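Local coordinates for protein cycloalternan-forming enzyme (PDB 5F7U) that belongs to the family 31 glycoside hydrolases, with a TIM-barrel domain joined to beta domains and a family 6 carbohydrate-binding module that holds glucose units and magnesium, at residues T952-H957 against T963-G968; V914-Y919 against P940-F945; E974-D979 against I1054-V1059; V769-G774 against Y810-N815. The protein carries 1 engineered substitution. All coordinates share one frame; numbering follows the deposited sequence.

Three of the four contacts surround one magnesium ion in the carbohydrate-binding module, a worked example of a beta sandwich whose loops and a bulged strand serve as ligand sites. Contact 1 supplies a carbonyl to the metal, contact 2 two glutamates and contact 3 an aspartate; the centres of contacts 1 and 3 lie about 10 Å apart, and that of contact 2 about 14 Å from each. Contacts 1 and 3 share a glucose of chain D. Contact 4, centred about 12 Å from contact 2, touches it through Gln915 and Trp772. Its chain C glucose is joined to the chain B glucose of contacts 1 and 2, so these three line one pocket.

Contact 1: T952-H957 against T963-G968; sequences TTASDH and TGFVAG. With MG (magnesium ion), chain G; GLC (alpha-D-glucopyranose), chain D; GLC (alpha-D-glucopyranose), chain B.
Thr952 O receives Ala967 N at 3.0 Å, and Ala954 and Phe965 exchange a pair of N-H...O bonds, which ties strand 953-954 to strand 965-968 in an antiparallel hairpin. Thr953 and Val966 form the adjoining non-hydrogen-bonded pair, and their side chains diverge. A water bridges Thr952 N and Ala967 O beyond the last direct bond. Among the side chains, the Phe965 ring is the centrepiece. Its CG sits between the backbone N and the carbonyl carbon (chi1 51°), which folds the ring back against the turn that follows Ala954. Ala954 O lies over the centre of one face, 3.5 Å above the ring plane, while Ala954 CB approaches Phe965 CE1 at 3.7 Å and also meets Ala967 CB. The Asp956 side chain runs at about a right angle to that of Phe965, with its carboxylate tilted 26° from the ring plane, and sets OD1 at the ring edge, 3.3 Å from Phe965 CZ. Trp1026 adds an edge-to-face partner from outside.

The hairpin belongs to the family 6 carbohydrate-binding module, and the connection between its strands reaches two glucoses and the metal. Just before strand 965-968, Gly964 O binds magnesium at 2.2 Å, and Thr963 OG1 is hydrogen-bonded to O3 of the chain B glucose. Early in the connection, His957 NE2 meets O2 of the chain D glucose at 2.8 Å, with that oxygen in the plane of the imidazole. Asp1024 holds His957 ND1 and thereby helps fix the rotation of the ring, whereas the buried His957 O has no polar partner in the model.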
# COMPACT_ATOMS: atom_id res chain seq x y z
N THR A 952 33.96 -2.85 27.41
CA THR A 952 32.98 -3.92 27.14
C THR A 952 31.91 -3.96 28.24
O THR A 952 31.97 -3.20 29.22
CB THR A 952 33.64 -5.32 26.99
OG1 THR A 952 34.30 -5.69 28.20
CG2 THR A 952 34.63 -5.36 25.82
N THR A 953 30.95 -4.86 28.07
CA THR A 953 29.83 -4.97 28.99
C THR A 953 29.92 -6.25 29.81
O THR A 953 30.61 -7.20 29.41
CB THR A 953 28.47 -4.89 28.27
OG1 THR A 953 28.35 -5.98 27.35
CG2 THR A 953 28.33 -3.57 27.51
N ALA A 954 29.24 -6.26 30.95
CA ALA A 954 29.12 -7.45 31.79
C ALA A 954 27.79 -7.48 32.55
O ALA A 954 27.01 -6.52 32.51
CB ALA A 954 30.30 -7.56 32.76
N SER A 955 27.51 -8.60 33.21
CA SER A 955 26.28 -8.78 33.98
C SER A 955 26.51 -9.68 35.19
O SER A 955 25.57 -10.32 35.68
CB SER A 955 25.17 -9.33 33.08
OG SER A 955 25.56 -10.54 32.46
N ASP A 956 27.75 -9.69 35.69
CA ASP A 956 28.17 -10.61 36.76
C ASP A 956 28.08 -10.04 38.19
O ASP A 956 28.65 -10.62 39.14
CB ASP A 956 29.58 -11.15 36.45
CG ASP A 956 30.67 -10.06 36.46
OD1 ASP A 956 30.36 -8.85 36.26
OD2 ASP A 956 31.85 -10.42 36.65
N HIS A 957 27.39 -8.91 38.32
CA HIS A 957 26.99 -8.38 39.62
C HIS A 957 25.53 -7.96 39.54
O HIS A 957 25.17 -7.09 38.73
CB HIS A 957 27.88 -7.21 40.04
CG HIS A 957 29.32 -7.58 40.19
ND1 HIS A 957 29.78 -8.30 41.28
CD2 HIS A 957 30.39 -7.37 39.39
CE1 HIS A 957 31.08 -8.51 41.14
NE2 HIS A 957 31.47 -7.94 40.01
N THR A 963 20.18 -4.83 30.53
CA THR A 963 20.77 -6.17 30.42
C THR A 963 22.11 -6.33 31.13
O THR A 963 22.65 -7.45 31.19
CB THR A 963 20.94 -6.58 28.94
OG1 THR A 963 21.83 -5.66 28.28
CG2 THR A 963 19.59 -6.62 28.21
N GLY A 964 22.65 -5.24 31.66
CA GLY A 964 23.93 -5.26 32.38
C GLY A 964 24.48 -3.87 32.64
O GLY A 964 23.73 -2.93 32.99
N PHE A 965 25.80 -3.76 32.46
CA PHE A 965 26.58 -2.56 32.77
C PHE A 965 27.87 -2.57 31.96
O PHE A 965 28.30 -3.62 31.47
CB PHE A 965 26.87 -2.47 34.28
CG PHE A 965 27.46 -3.73 34.87
CD1 PHE A 965 28.84 -3.97 34.81
CD2 PHE A 965 26.64 -4.66 35.53
CE1 PHE A 965 29.38 -5.11 35.38
CE2 PHE A 965 27.18 -5.82 36.09
CZ PHE A 965 28.56 -6.04 36.01
N VAL A 966 28.51 -1.40 31.87
CA VAL A 966 29.84 -1.27 31.28
C VAL A 966 30.85 -1.57 32.39
O VAL A 966 30.77 -0.99 33.47
CB VAL A 966 30.02 0.14 30.68
CG1 VAL A 966 31.47 0.41 30.32
CG2 VAL A 966 29.14 0.28 29.45
N ALA A 967 31.78 -2.49 32.14
CA ALA A 967 32.67 -3.02 33.20
C ALA A 967 34.08 -2.39 33.24
O ALA A 967 34.76 -2.33 32.20
CB ALA A 967 32.78 -4.53 33.08
N GLY A 968 34.51 -1.97 34.43
CA GLY A 968 35.90 -1.51 34.65
C GLY A 968 36.08 -0.07 34.18
O GLY A 968 36.20 0.85 35.01
MG MG G . 22.41 -1.18 32.74
C1 GLC D . 36.26 -6.61 39.90
C2 GLC D . 34.75 -6.65 39.62
C3 GLC D . 34.42 -6.13 38.22
C4 GLC D . 35.03 -4.75 37.97
C5 GLC D . 36.54 -4.85 38.22
C6 GLC D . 37.27 -3.53 38.00
O1 GLC D . 36.95 -7.65 39.18
O2 GLC D . 34.24 -7.98 39.76
O3 GLC D . 33.00 -6.12 38.04
O4 GLC D . 34.75 -4.32 36.62
O5 GLC D . 36.79 -5.31 39.56
O6 GLC D . 38.66 -3.80 38.22
C1 GLC B . 24.09 -4.47 23.65
C2 GLC B . 23.75 -5.18 24.97
C3 GLC B . 22.80 -6.36 24.74
C4 GLC B . 21.54 -5.94 23.98
C5 GLC B . 21.94 -5.19 22.72
C6 GLC B . 20.75 -4.63 21.96
O2 GLC B . 24.94 -5.60 25.64
O3 GLC B . 22.41 -6.92 25.99
O4 GLC B . 20.76 -7.10 23.63
O5 GLC B . 22.84 -4.10 23.02
O6 GLC B . 21.31 -4.01 20.80
O HOH W 1 35.42 -3.31 29.66

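Contact 2: V914-Y919 against P940-F945; sequences VQNLTY and PYEAEF. With MG (magnesium ion), chain G; GLC (alpha-D-glucopyranose), chain B.
Pro940 meets Asn916 at a G1 beta bulge formed by Asn916 and Leu917 opposite Asp912; the asparagine side chain points toward 940-945. Pro940 CD lies 3.5 Å from Asn916 CG, packing the pyrrolidine ring against the amide, and a water accepts from Asn916 ND2 and lies 3.1 Å from Pro940 O, to which it may donate. Tyr941 faces away and pairs through its backbone with Val1059.

Glu942 then divides its carboxylate between two partners. The bend at chi2 (-61°) turns the group so that OE1 binds magnesium at 2.2 Å while OE2 faces the amide. The bond from Asn916 ND2 to Glu942 OE2, 2.9 Å long and 163° at the hydrogen, uses the anti lone pair of OE2 near the amide plane; with the two flat groups 5° apart, it probably helps orient the metal ligand. After Ala943, Glu944 approaches the same ion with both oxygens, OE1 at 2.2 Å and OE2 at 2.6 Å from magnesium, an uneven bidentate grip. Thr961 O, Gly964 O and Asp1057 OD1 supply the remaining protein ligands. Phe945 ends the 3-10 turn, its N bonded to Glu942 O, and its CD1 stands 3.6 Å from O5 of the chain B glucose.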
# COMPACT_ATOMS: atom_id res chain seq x y z
N VAL A 914 14.64 -5.03 33.45
CA VAL A 914 15.33 -5.31 32.18
C VAL A 914 14.84 -4.36 31.10
O VAL A 914 15.65 -3.83 30.32
CB VAL A 914 15.17 -6.79 31.74
CG1 VAL A 914 15.72 -7.02 30.33
CG2 VAL A 914 15.90 -7.69 32.72
N GLN A 915 13.53 -4.13 31.09
CA GLN A 915 12.85 -3.32 30.08
C GLN A 915 12.60 -1.89 30.54
O GLN A 915 12.22 -1.04 29.72
CB GLN A 915 11.50 -3.97 29.72
CG GLN A 915 11.62 -5.34 29.04
CD GLN A 915 12.10 -5.24 27.60
OE1 GLN A 915 11.82 -4.26 26.92
NE2 GLN A 915 12.79 -6.27 27.13
N ASN A 916 12.82 -1.62 31.83
CA ASN A 916 12.46 -0.35 32.45
C ASN A 916 10.99 0.01 32.22
O ASN A 916 10.64 1.10 31.77
CB ASN A 916 13.42 0.77 32.02
CG ASN A 916 14.84 0.52 32.48
OD1 ASN A 916 15.10 0.34 33.68
ND2 ASN A 916 15.77 0.50 31.53
N LEU A 917 10.13 -0.97 32.49
CA LEU A 917 8.69 -0.79 32.37
C LEU A 917 8.02 -1.01 33.71
O LEU A 917 8.28 -2.02 34.37
CB LEU A 917 8.11 -1.78 31.37
CG LEU A 917 8.54 -1.64 29.90
CD1 LEU A 917 8.03 -2.84 29.14
CD2 LEU A 917 8.00 -0.36 29.30
N THR A 918 7.16 -0.06 34.08
CA THR A 918 6.25 -0.23 35.22
C THR A 918 4.93 -0.87 34.77
O THR A 918 4.20 -0.29 33.97
CB THR A 918 5.95 1.10 35.92
OG1 THR A 918 7.19 1.75 36.26
CG2 THR A 918 5.17 0.83 37.21
N TYR A 919 4.62 -2.04 35.33
CA TYR A 919 3.34 -2.69 35.05
C TYR A 919 2.33 -2.21 36.07
O TYR A 919 2.64 -2.19 37.26
CB TYR A 919 3.43 -4.22 35.17
CG TYR A 919 4.36 -4.98 34.22
CD1 TYR A 919 5.41 -4.35 33.53
CD2 TYR A 919 4.24 -6.36 34.10
CE1 TYR A 919 6.26 -5.08 32.71
CE2 TYR A 919 5.10 -7.10 33.30
CZ TYR A 919 6.10 -6.45 32.61
OH TYR A 919 6.96 -7.17 31.81
N PRO A 940 15.80 5.00 32.31
CA PRO A 940 17.24 5.21 32.22
C PRO A 940 17.77 5.07 30.79
O PRO A 940 17.16 4.39 29.96
CB PRO A 940 17.83 4.07 33.07
CG PRO A 940 16.73 3.70 34.01
CD PRO A 940 15.48 3.87 33.21
N TYR A 941 18.88 5.76 30.53
CA TYR A 941 19.72 5.53 29.36
C TYR A 941 20.77 4.51 29.77
O TYR A 941 21.68 4.82 30.56
CB TYR A 941 20.40 6.84 28.94
CG TYR A 941 19.45 7.87 28.37
CD1 TYR A 941 18.67 8.68 29.20
CD2 TYR A 941 19.30 7.99 26.98
CE1 TYR A 941 17.78 9.61 28.67
CE2 TYR A 941 18.44 8.93 26.44
CZ TYR A 941 17.66 9.71 27.28
OH TYR A 941 16.80 10.64 26.71
N GLU A 942 20.65 3.29 29.26
CA GLU A 942 21.52 2.19 29.70
C GLU A 942 22.92 2.35 29.13
O GLU A 942 23.11 2.58 27.92
CB GLU A 942 20.92 0.82 29.31
CG GLU A 942 19.60 0.50 30.00
CD GLU A 942 19.71 0.44 31.52
OE1 GLU A 942 20.82 0.21 32.08
OE2 GLU A 942 18.64 0.60 32.17
N ALA A 943 23.92 2.23 30.02
CA ALA A 943 25.31 2.36 29.59
C ALA A 943 25.69 1.29 28.57
O ALA A 943 26.46 1.56 27.64
CB ALA A 943 26.25 2.34 30.80
N GLU A 944 25.11 0.10 28.72
CA GLU A 944 25.40 -1.04 27.83
C GLU A 944 24.87 -0.81 26.39
O GLU A 944 25.29 -1.52 25.46
CB GLU A 944 24.86 -2.35 28.44
CG GLU A 944 23.37 -2.39 28.73
CD GLU A 944 22.95 -1.99 30.15
OE1 GLU A 944 23.57 -1.14 30.84
OE2 GLU A 944 21.93 -2.52 30.60
N PHE A 945 23.97 0.16 26.24
CA PHE A 945 23.46 0.56 24.91
C PHE A 945 24.19 1.77 24.33
O PHE A 945 23.91 2.20 23.20
CB PHE A 945 21.94 0.83 24.92
CG PHE A 945 21.09 -0.31 25.41
CD1 PHE A 945 21.50 -1.66 25.32
CD2 PHE A 945 19.83 -0.04 25.96
CE1 PHE A 945 20.68 -2.70 25.78
CE2 PHE A 945 19.00 -1.07 26.42
CZ PHE A 945 19.43 -2.40 26.33
MG MG G . 22.41 -1.18 32.74
C1 GLC B . 24.09 -4.47 23.65
C2 GLC B . 23.75 -5.18 24.97
C3 GLC B . 22.80 -6.36 24.74
C4 GLC B . 21.54 -5.94 23.98
C5 GLC B . 21.94 -5.19 22.72
C6 GLC B . 20.75 -4.63 21.96
O2 GLC B . 24.94 -5.60 25.64
O3 GLC B . 22.41 -6.92 25.99
O4 GLC B . 20.76 -7.10 23.63
O5 GLC B . 22.84 -4.10 23.02
O6 GLC B . 21.31 -4.01 20.80
O HOH W 2 15.52 1.93 29.17

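Contact 3: E974-D979 against I1054-V1059; sequences EAVEFD and INFDHV. With MG (magnesium ion), chain G; GLC (alpha-D-glucopyranose), chain D.
Phe978 and Phe1056 approach from opposite directions and bring their outer carbons together, Phe978 CE1 lying 3.6 Å from Phe1056 CZ. Their planes make an angle of 64° and their centroids stand 5.6 Å apart, an oblique meeting. Phe1056 CG is anti to the backbone N (chi1 -176°), an orientation that carries the ring out across the interior toward strand 975-981.

Val1059 comes to a face of Phe978 instead. Its CG2 makes a CH-pi contact 4.2 Å from the ring centroid, displaced toward the rim. Val976 fills in beside the other phenylalanine, its CB 4.2 Å from Phe1056 CE2. No hydrogen bond crosses between the segments; the buried contact is wholly apolar.

This is face-to-face packing in a beta sandwich, the architecture of family 6 binding modules; the axes of 975-979 and 1054-1059 approach to 10.0 Å, 22° from parallel. The polar neighbours on strand 1054-1062 turn elsewhere: Asn1055 hydrogen-bonds O3 and O4 of the chain D glucose, and Asp1057, which with His1058 forms a classic beta bulge opposite Arg994, binds magnesium through OD1. Strand 975-981 runs between strands 947-949 and 1039-1045 in one sheet, while strand 1054-1062 pairs with strands 941-942, 965-968 and 987-996 in the other, and Phe1044 and Val993 extend the core around Phe1056.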
# COMPACT_ATOMS: atom_id res chain seq x y z
N GLU A 974 39.36 5.09 26.96
CA GLU A 974 38.11 4.37 27.13
C GLU A 974 36.98 5.37 27.33
O GLU A 974 37.14 6.34 28.09
CB GLU A 974 38.19 3.40 28.30
CG GLU A 974 39.22 2.29 28.09
CD GLU A 974 39.22 1.22 29.17
OE1 GLU A 974 38.50 1.36 30.18
OE2 GLU A 974 39.94 0.22 29.01
N ALA A 975 35.87 5.16 26.63
CA ALA A 975 34.74 6.10 26.65
C ALA A 975 33.38 5.41 26.50
O ALA A 975 33.28 4.35 25.88
CB ALA A 975 34.91 7.15 25.56
N VAL A 976 32.36 6.03 27.10
CA VAL A 976 30.95 5.63 26.93
C VAL A 976 30.22 6.89 26.48
O VAL A 976 30.22 7.90 27.19
CB VAL A 976 30.33 5.06 28.24
CG1 VAL A 976 28.89 4.61 28.02
CG2 VAL A 976 31.14 3.89 28.79
N GLU A 977 29.62 6.84 25.29
CA GLU A 977 28.92 8.00 24.71
C GLU A 977 27.42 7.73 24.64
O GLU A 977 26.99 6.68 24.16
CB GLU A 977 29.50 8.35 23.33
CG GLU A 977 28.80 9.52 22.63
CD GLU A 977 29.49 10.01 21.36
OE1 GLU A 977 30.61 9.55 21.03
OE2 GLU A 977 28.91 10.88 20.67
N PHE A 978 26.64 8.69 25.14
CA PHE A 978 25.18 8.63 25.16
C PHE A 978 24.59 9.70 24.24
O PHE A 978 25.16 10.80 24.08
CB PHE A 978 24.63 8.92 26.56
CG PHE A 978 25.00 7.90 27.62
CD1 PHE A 978 26.20 8.00 28.33
CD2 PHE A 978 24.12 6.87 27.95
CE1 PHE A 978 26.53 7.08 29.32
CE2 PHE A 978 24.45 5.94 28.94
CZ PHE A 978 25.66 6.04 29.63
N ASP A 979 23.44 9.37 23.68
CA ASP A 979 22.63 10.31 22.92
C ASP A 979 21.44 10.60 23.82
O ASP A 979 20.59 9.73 24.03
CB ASP A 979 22.15 9.66 21.62
CG ASP A 979 23.29 9.26 20.70
OD1 ASP A 979 24.10 10.13 20.33
OD2 ASP A 979 23.35 8.07 20.30
N ILE A 1054 35.26 1.28 37.74
CA ILE A 1054 33.85 1.33 38.11
C ILE A 1054 33.08 0.36 37.23
O ILE A 1054 33.55 -0.02 36.15
CB ILE A 1054 33.22 2.75 37.98
CG1 ILE A 1054 33.02 3.18 36.51
CG2 ILE A 1054 34.02 3.79 38.75
CD1 ILE A 1054 32.17 4.43 36.33
N ASN A 1055 31.91 -0.07 37.69
CA ASN A 1055 30.91 -0.66 36.80
C ASN A 1055 29.84 0.38 36.60
O ASN A 1055 29.36 0.98 37.56
CB ASN A 1055 30.36 -1.97 37.36
CG ASN A 1055 31.42 -3.06 37.40
OD1 ASN A 1055 32.35 -3.06 36.59
ND2 ASN A 1055 31.29 -3.98 38.35
N PHE A 1056 29.48 0.62 35.34
CA PHE A 1056 28.63 1.77 34.98
C PHE A 1056 27.29 1.24 34.46
O PHE A 1056 27.22 0.68 33.37
CB PHE A 1056 29.42 2.62 33.97
CG PHE A 1056 28.75 3.92 33.54
CD1 PHE A 1056 27.66 4.48 34.22
CD2 PHE A 1056 29.29 4.62 32.46
CE1 PHE A 1056 27.10 5.69 33.78
CE2 PHE A 1056 28.74 5.82 32.02
CZ PHE A 1056 27.65 6.37 32.69
N ASP A 1057 26.24 1.40 35.26
CA ASP A 1057 24.93 0.83 34.95
C ASP A 1057 24.12 1.63 33.92
O ASP A 1057 23.71 1.12 32.88
CB ASP A 1057 24.10 0.64 36.22
CG ASP A 1057 22.79 -0.12 35.97
OD1 ASP A 1057 22.63 -0.76 34.90
OD2 ASP A 1057 21.93 -0.05 36.87
N HIS A 1058 23.87 2.89 34.24
CA HIS A 1058 22.96 3.74 33.46
C HIS A 1058 23.07 5.19 33.90
O HIS A 1058 23.68 5.47 34.93
CB HIS A 1058 21.49 3.27 33.60
CG HIS A 1058 20.85 3.52 34.95
ND1 HIS A 1058 20.07 2.57 35.58
CD2 HIS A 1058 20.82 4.61 35.74
CE1 HIS A 1058 19.59 3.07 36.71
NE2 HIS A 1058 20.03 4.31 36.84
N VAL A 1059 22.47 6.08 33.12
CA VAL A 1059 22.18 7.44 33.57
C VAL A 1059 20.67 7.71 33.51
O VAL A 1059 19.96 7.16 32.66
CB VAL A 1059 22.99 8.54 32.82
CG1 VAL A 1059 24.50 8.33 32.99
CG2 VAL A 1059 22.61 8.62 31.35
MG MG G . 22.41 -1.18 32.74
C1 GLC D . 36.26 -6.61 39.90
C2 GLC D . 34.75 -6.65 39.62
C3 GLC D . 34.42 -6.13 38.22
C4 GLC D . 35.03 -4.75 37.97
C5 GLC D . 36.54 -4.85 38.22
C6 GLC D . 37.27 -3.53 38.00
O1 GLC D . 36.95 -7.65 39.18
O2 GLC D . 34.24 -7.98 39.76
O3 GLC D . 33.00 -6.12 38.04
O4 GLC D . 34.75 -4.32 36.62
O5 GLC D . 36.79 -5.31 39.56
O6 GLC D . 38.66 -3.80 38.22

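Contact 4: V769-G774 against Y810-N815. With GLC (alpha-D-glucopyranose), chain C.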
# COMPACT_ATOMS: atom_id res chain seq x y z
N VAL A 769 12.00 4.90 20.84
CA VAL A 769 12.44 3.90 21.81
C VAL A 769 12.30 2.53 21.17
O VAL A 769 11.24 2.19 20.64
CB VAL A 769 11.63 3.99 23.14
CG1 VAL A 769 12.05 2.89 24.09
CG2 VAL A 769 11.82 5.36 23.79
N ASP A 770 13.38 1.75 21.23
CA ASP A 770 13.42 0.38 20.72
C ASP A 770 12.38 -0.45 21.48
O ASP A 770 12.45 -0.57 22.70
CB ASP A 770 14.84 -0.14 20.96
CG ASP A 770 15.10 -1.53 20.41
OD1 ASP A 770 14.20 -2.39 20.49
OD2 ASP A 770 16.24 -1.74 19.95
N ILE A 771 11.39 -1.00 20.77
CA ILE A 771 10.29 -1.70 21.47
C ILE A 771 10.69 -3.04 22.10
O ILE A 771 9.95 -3.57 22.93
CB ILE A 771 9.02 -1.87 20.59
CG1 ILE A 771 9.25 -2.88 19.45
CG2 ILE A 771 8.58 -0.50 20.05
CD1 ILE A 771 7.97 -3.35 18.77
N TRP A 772 11.84 -3.58 21.70
CA TRP A 772 12.26 -4.90 22.13
C TRP A 772 13.03 -4.85 23.44
O TRP A 772 13.03 -5.83 24.19
CB TRP A 772 13.18 -5.53 21.08
CG TRP A 772 12.58 -5.56 19.71
CD1 TRP A 772 12.90 -4.77 18.64
CD2 TRP A 772 11.57 -6.47 19.25
NE1 TRP A 772 12.14 -5.11 17.54
CE2 TRP A 772 11.32 -6.15 17.88
CE3 TRP A 772 10.85 -7.51 19.85
CZ2 TRP A 772 10.38 -6.85 17.11
CZ3 TRP A 772 9.91 -8.22 19.07
CH2 TRP A 772 9.68 -7.88 17.72
N ASN A 773 13.70 -3.73 23.70
CA ASN A 773 14.70 -3.66 24.78
C ASN A 773 14.78 -2.33 25.57
O ASN A 773 15.54 -2.24 26.54
CB ASN A 773 16.09 -4.07 24.24
CG ASN A 773 16.60 -3.15 23.12
OD1 ASN A 773 16.42 -1.93 23.14
ND2 ASN A 773 17.24 -3.76 22.10
N GLY A 774 14.04 -1.30 25.15
CA GLY A 774 14.07 -0.02 25.84
C GLY A 774 15.24 0.90 25.52
O GLY A 774 15.47 1.89 26.24
N TYR A 810 4.14 -11.48 29.66
CA TYR A 810 4.21 -10.04 29.41
C TYR A 810 5.41 -9.56 28.55
O TYR A 810 5.80 -8.39 28.62
CB TYR A 810 4.15 -9.27 30.75
CG TYR A 810 2.75 -9.16 31.32
CD1 TYR A 810 1.83 -8.25 30.78
CD2 TYR A 810 2.34 -9.94 32.40
CE1 TYR A 810 0.55 -8.13 31.29
CE2 TYR A 810 1.06 -9.81 32.93
CZ TYR A 810 0.17 -8.91 32.37
OH TYR A 810 -1.10 -8.79 32.90
N GLN A 811 5.98 -10.45 27.75
CA GLN A 811 7.02 -10.05 26.80
C GLN A 811 6.47 -10.14 25.37
O GLN A 811 5.63 -10.98 25.09
CB GLN A 811 8.26 -10.94 26.92
CG GLN A 811 8.90 -10.91 28.32
CD GLN A 811 9.67 -9.62 28.60
OE1 GLN A 811 10.45 -9.18 27.76
NE2 GLN A 811 9.47 -9.02 29.79
N LEU A 812 6.99 -9.29 24.49
CA LEU A 812 6.67 -9.39 23.06
C LEU A 812 7.18 -10.73 22.53
O LEU A 812 8.24 -11.19 22.94
CB LEU A 812 7.27 -8.23 22.28
CG LEU A 812 6.65 -6.86 22.56
CD1 LEU A 812 7.51 -5.79 21.91
CD2 LEU A 812 5.21 -6.80 22.05
N GLY A 813 6.42 -11.36 21.65
CA GLY A 813 6.83 -12.63 21.06
C GLY A 813 6.39 -13.88 21.80
O GLY A 813 6.97 -14.95 21.60
N GLN A 814 5.38 -13.75 22.67
CA GLN A 814 4.82 -14.89 23.40
C GLN A 814 3.41 -15.17 22.90
O GLN A 814 2.59 -14.26 22.78
CB GLN A 814 4.85 -14.62 24.91
CG GLN A 814 6.27 -14.38 25.40
CD GLN A 814 6.36 -14.08 26.87
OE1 GLN A 814 5.55 -13.34 27.43
NE2 GLN A 814 7.38 -14.66 27.52
N ASN A 815 3.15 -16.45 22.62
CA ASN A 815 1.96 -16.90 21.89
C ASN A 815 0.65 -16.71 22.67
O ASN A 815 0.44 -17.35 23.70
CB ASN A 815 2.15 -18.38 21.52
CG ASN A 815 1.09 -18.91 20.57
OD1 ASN A 815 0.28 -18.17 20.04
ND2 ASN A 815 1.12 -20.21 20.35
C1 GLC C . 20.27 -3.59 19.90
C2 GLC C . 20.91 -3.17 18.57
C3 GLC C . 21.66 -1.85 18.77
C4 GLC C . 20.75 -0.78 19.40
C5 GLC C . 20.19 -1.32 20.73
C6 GLC C . 19.23 -0.38 21.47
O2 GLC C . 21.82 -4.19 18.14
O3 GLC C . 22.23 -1.40 17.54
O4 GLC C . 21.45 0.44 19.62
O5 GLC C . 19.47 -2.53 20.44
O6 GLC C . 18.15 -0.04 20.60
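Leu812 packs against both Ile771 and Trp772, crossing each side chain at about a right angle. One methyl, CD1, does most of the touching: it lies 3.5 Å from Ile771 O and 4.0 Å from Ile771 CD1. Leu812 CB reaches the six-membered part of the indole, 4.2 Å from Trp772 CZ3. Leu812 CG stands anti to its carbonyl carbon (chi1 -69°), and the extended chain beyond it carries CD1 to the isoleucine. Ile771 CG1 lies over one face of the indole, toward the rim.

The next shell fixes the turn that bears these two residues. Asp770 OD1 accepts Trp772 N at 2.9 Å in an Asx turn, while Gly774 N bonds back to Asp770 O. Asp770 OD2 takes the hydroxyl O6 of the chain C glucose at 2.6 Å, and Asn773 ND2 donates to the ring oxygen O5 of the same sugar. On the partner side Gln811 N donates to Gln814 OE1 from above the plane of that amide, 57° out of it. Asn700 holds Gly813 N and Gln814 O, and Ile771 packs on Val794 and Ala796 of the adjacent strand 794-797.

The chemistry is divided: nonpolar packing joins the turn after strand 767-770 to the loop after strand 801-806, whereas the Asp770 carboxylate ties the strand end to the sugar, one oxygen shaping the turn and the other accepting from glucose and also bonded to Tyr785 OH.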